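Local coordinates for 4,5-DOPA dioxygenase extradiol (PDB 2PW6), which opens the aromatic ring of DOPA between carbons 4 and 5 in vitro, as a zinc-containing extradiol dioxygenase whose physiological substrate is unknown, at residues T195-N198 against E199-K202; L216-Y219 against L220-E223. One frame throughout, in Å; residues are numbered along the deposited sequence.

How the contacts relate
The two contacts follow one another along the chain, with their centres about 11 Å apart on the same side of the molecule. Contact 1 is the C-terminal part of helix 192-202; contact 2 is a tight turn in the connection from that helix to helix 225-228. The turn folds back over the helix: the ring of His222 from contact 2 packs on Tyr200 and Phe197 of contact 1, with Tyr200 CG 3.4 Å from His222 CD2. Both belong to the LigB catalytic region, and Phe197 and Tyr219 each lie about 9 to 10 Å, side chain to side chain, from the zinc-binding His177 and His234, close to the metal site but not part of it.

Contact 1: T195-N198 against E199-K202; sequences TSFN and EYVK
Thr195 O accepts a hydrogen bond from Glu199 N, the first of four backbone bonds in the i to i+4 pattern of an alpha helix that run through to Lys202 N and Asn198 O. The bond from Tyr200 N to Ser196 O is among the straighter ones, with an N-H...O angle of 167°.

Apolar contacts gather round Phe197. Its ring swings away from its own backbone N (chi1 -176°) and extends beside the next turn, where CE2 meets the CG2 methyl of Val201 at 3.6 Å. Phe197 CE1 lies 4.1 Å from CD2 of Tyr200, an oblique approach of the two rings. His222 comes edge-to-face with Phe197, and its ring also meets that of Tyr200.

Polar side chains occupy other flanks. Thr195 and Glu199 run side by side, the CG2 methyl of Thr195 4.0 Å from CG of Glu199. The amide of Asn198 is crossed by the lysine chain, its ND2 3.8 Å from Lys202 CD, while its OD1 is hydrogen-bonded to Ser264 OG. The main salt-bridge partner of Lys202 NZ is Glu256 OE1; a bend at chi3 (53°) also turns NZ toward Glu199 OE2, a long additional pair of 3.6 Å within 199-202.

Phe197, Val201 and Asn198 are thus buried, the amide oxygen of Asn198 satisfied by Ser264, whereas Glu199 is exposed and Lys202 partly so. The side chain of Phe197 lies about 11 Å from a bound zinc ion. With two carboxylates near it, the Lys202 ammonium probably keeps its charge and links the helix end to the segment carrying Glu256.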
# COMPACT_ATOMS: atom_id res chain seq x y z
N THR A 195 21.94 -4.89 12.45
CA THR A 195 22.07 -5.80 13.62
C THR A 195 22.43 -5.00 14.85
O THR A 195 21.88 -5.22 15.94
CB THR A 195 23.15 -6.91 13.37
OG1 THR A 195 22.68 -7.83 12.38
CG2 THR A 195 23.43 -7.69 14.63
N SER A 196 23.38 -4.07 14.69
CA SER A 196 23.70 -3.13 15.77
C SER A 196 22.42 -2.47 16.39
O SER A 196 22.15 -2.64 17.58
CB SER A 196 24.70 -2.06 15.30
OG SER A 196 25.20 -1.32 16.40
N PHE A 197 21.64 -1.73 15.58
CA PHE A 197 20.47 -1.02 16.13
C PHE A 197 19.45 -1.98 16.71
O PHE A 197 18.93 -1.76 17.80
CB PHE A 197 19.80 -0.07 15.14
CG PHE A 197 18.65 0.72 15.74
CD1 PHE A 197 18.89 1.89 16.46
CD2 PHE A 197 17.31 0.29 15.58
CE1 PHE A 197 17.82 2.63 17.02
CE2 PHE A 197 16.25 1.02 16.12
CZ PHE A 197 16.50 2.18 16.85
N ASN A 198 19.22 -3.08 16.01
CA ASN A 198 18.29 -4.11 16.45
C ASN A 198 18.61 -4.68 17.83
O ASN A 198 17.71 -4.86 18.68
CB ASN A 198 18.24 -5.24 15.42
CG ASN A 198 16.96 -6.03 15.48
OD1 ASN A 198 15.87 -5.54 15.11
ND2 ASN A 198 17.06 -7.28 15.93
N GLU A 199 19.90 -4.93 18.08
CA GLU A 199 20.36 -5.48 19.35
C GLU A 199 20.21 -4.49 20.50
O GLU A 199 19.92 -4.88 21.61
CB GLU A 199 21.82 -6.00 19.23
CG GLU A 199 21.96 -7.21 18.27
CD GLU A 199 21.17 -8.43 18.73
OE1 GLU A 199 21.06 -8.68 19.94
OE2 GLU A 199 20.64 -9.16 17.86
N TYR A 200 20.43 -3.21 20.23
CA TYR A 200 20.12 -2.12 21.15
C TYR A 200 18.62 -2.05 21.48
O TYR A 200 18.25 -1.66 22.60
CB TYR A 200 20.57 -0.80 20.52
CG TYR A 200 20.16 0.47 21.24
CD1 TYR A 200 20.75 0.83 22.46
CD2 TYR A 200 19.20 1.33 20.69
CE1 TYR A 200 20.39 2.01 23.12
CE2 TYR A 200 18.84 2.53 21.34
CZ TYR A 200 19.44 2.86 22.55
OH TYR A 200 19.10 4.04 23.20
N VAL A 201 17.77 -2.42 20.52
CA VAL A 201 16.33 -2.56 20.77
C VAL A 201 16.07 -3.71 21.76
O VAL A 201 15.61 -3.46 22.88
CB VAL A 201 15.47 -2.67 19.44
CG1 VAL A 201 14.05 -3.17 19.74
CG2 VAL A 201 15.39 -1.32 18.76
N LYS A 202 16.42 -4.93 21.36
CA LYS A 202 16.27 -6.12 22.19
C LYS A 202 16.87 -6.04 23.60
O LYS A 202 16.32 -6.62 24.54
CB LYS A 202 16.88 -7.32 21.48
CG LYS A 202 16.21 -7.68 20.17
CD LYS A 202 17.00 -8.73 19.44
CE LYS A 202 17.29 -9.94 20.31
NZ LYS A 202 17.92 -10.99 19.46

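Contact 2: L216-Y219 against L220-E223; sequences LVNY and LDHE
Asn218 and Tyr219 each accept a hydrogen bond three residues on, Asp221 N to Asn218 O at 2.9 Å and His222 N to Tyr219 O at 3.1 Å, which makes a short 3-10 turn in which both donors stand above the carbonyl planes.

Among the side chains, Leu220 lies alongside Tyr219 and puts its CG over one face of the ring, offset toward the rim, a CH-pi contact 3.9 Å from the centroid and 19° off the normal. Its CD2 methyl reaches Tyr219 CE1 at 3.7 Å. The phenol is turned under its neighbour because CG sits between the backbone N and the carbonyl carbon (chi1 72°), which also brings Leu220 N over the ring at 3.3 Å from CG of Tyr219. Asn218 and Asp221 point the same way with amide and carboxylate planes 5° apart; Asp221 OD2 is 3.4 Å from Asn218 CB, while ND2 of Asn218 is hydrogen-bonded to Glu212 O. With an alanine at Tyr219, Leu220 would probably lose the ring face beneath its CG, and Tyr235 its stacking partner.

The turn lies between helices 192-202 and 225-228: Tyr219 reaches Phe197 and stacks on Tyr235, and His222 rests on helix 192-202. Just before the turn, the chain packs through Val217 against Ala150 and Phe153 of helix 149-159.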
# COMPACT_ATOMS: atom_id res chain seq x y z
N LEU A 216 14.83 3.14 24.50
CA LEU A 216 13.96 2.89 23.36
C LEU A 216 13.07 4.08 23.03
O LEU A 216 12.55 4.19 21.92
CB LEU A 216 13.16 1.62 23.56
CG LEU A 216 14.02 0.36 23.69
CD1 LEU A 216 13.15 -0.89 23.52
CD2 LEU A 216 15.15 0.33 22.66
N VAL A 217 12.92 4.98 23.99
CA VAL A 217 12.22 6.24 23.76
C VAL A 217 13.19 7.22 23.11
O VAL A 217 12.81 7.96 22.21
CB VAL A 217 11.63 6.82 25.07
CG1 VAL A 217 11.32 8.32 24.94
CG2 VAL A 217 10.40 6.03 25.47
N ASN A 218 14.43 7.22 23.59
CA ASN A 218 15.51 8.05 23.04
C ASN A 218 16.29 7.30 21.95
O ASN A 218 17.52 7.40 21.89
CB ASN A 218 16.49 8.47 24.16
CG ASN A 218 15.85 9.37 25.22
OD1 ASN A 218 15.38 10.47 24.93
ND2 ASN A 218 15.85 8.90 26.45
N TYR A 219 15.58 6.56 21.11
CA TYR A 219 16.21 5.63 20.16
C TYR A 219 17.13 6.34 19.15
O TYR A 219 18.12 5.77 18.72
CB TYR A 219 15.16 4.74 19.46
CG TYR A 219 14.34 5.49 18.44
CD1 TYR A 219 14.58 5.36 17.07
CD2 TYR A 219 13.32 6.35 18.84
CE1 TYR A 219 13.82 6.06 16.13
CE2 TYR A 219 12.56 7.05 17.92
CZ TYR A 219 12.80 6.91 16.57
OH TYR A 219 12.03 7.64 15.66
N LEU A 220 16.83 7.58 18.82
CA LEU A 220 17.66 8.35 17.90
C LEU A 220 19.05 8.71 18.47
O LEU A 220 19.92 9.18 17.72
CB LEU A 220 16.92 9.60 17.39
CG LEU A 220 15.75 9.30 16.44
CD1 LEU A 220 14.97 10.59 16.12
CD2 LEU A 220 16.26 8.65 15.16
N ASP A 221 19.24 8.50 19.78
CA ASP A 221 20.55 8.60 20.45
C ASP A 221 21.56 7.54 20.01
O ASP A 221 22.75 7.66 20.30
CB ASP A 221 20.40 8.50 21.97
CG ASP A 221 19.83 9.76 22.58
OD1 ASP A 221 19.57 10.72 21.82
OD2 ASP A 221 19.62 9.79 23.82
N HIS A 222 21.10 6.50 19.32
CA HIS A 222 21.98 5.45 18.80
C HIS A 222 22.57 5.90 17.46
O HIS A 222 21.96 6.74 16.76
CB HIS A 222 21.17 4.16 18.65
CG HIS A 222 22.00 2.93 18.45
ND1 HIS A 222 22.33 2.45 17.20
CD2 HIS A 222 22.50 2.03 19.34
CE1 HIS A 222 23.00 1.32 17.33
NE2 HIS A 222 23.13 1.05 18.61
N GLU A 223 23.74 5.35 17.10
CA GLU A 223 24.54 5.72 15.88
C GLU A 223 23.85 6.22 14.59
O GLU A 223 24.03 7.39 14.22
CB GLU A 223 25.48 4.58 15.45
CG GLU A 223 26.65 4.33 16.32
CD GLU A 223 26.30 3.51 17.51
OE1 GLU A 223 26.44 2.28 17.42
OE2 GLU A 223 25.88 4.11 18.53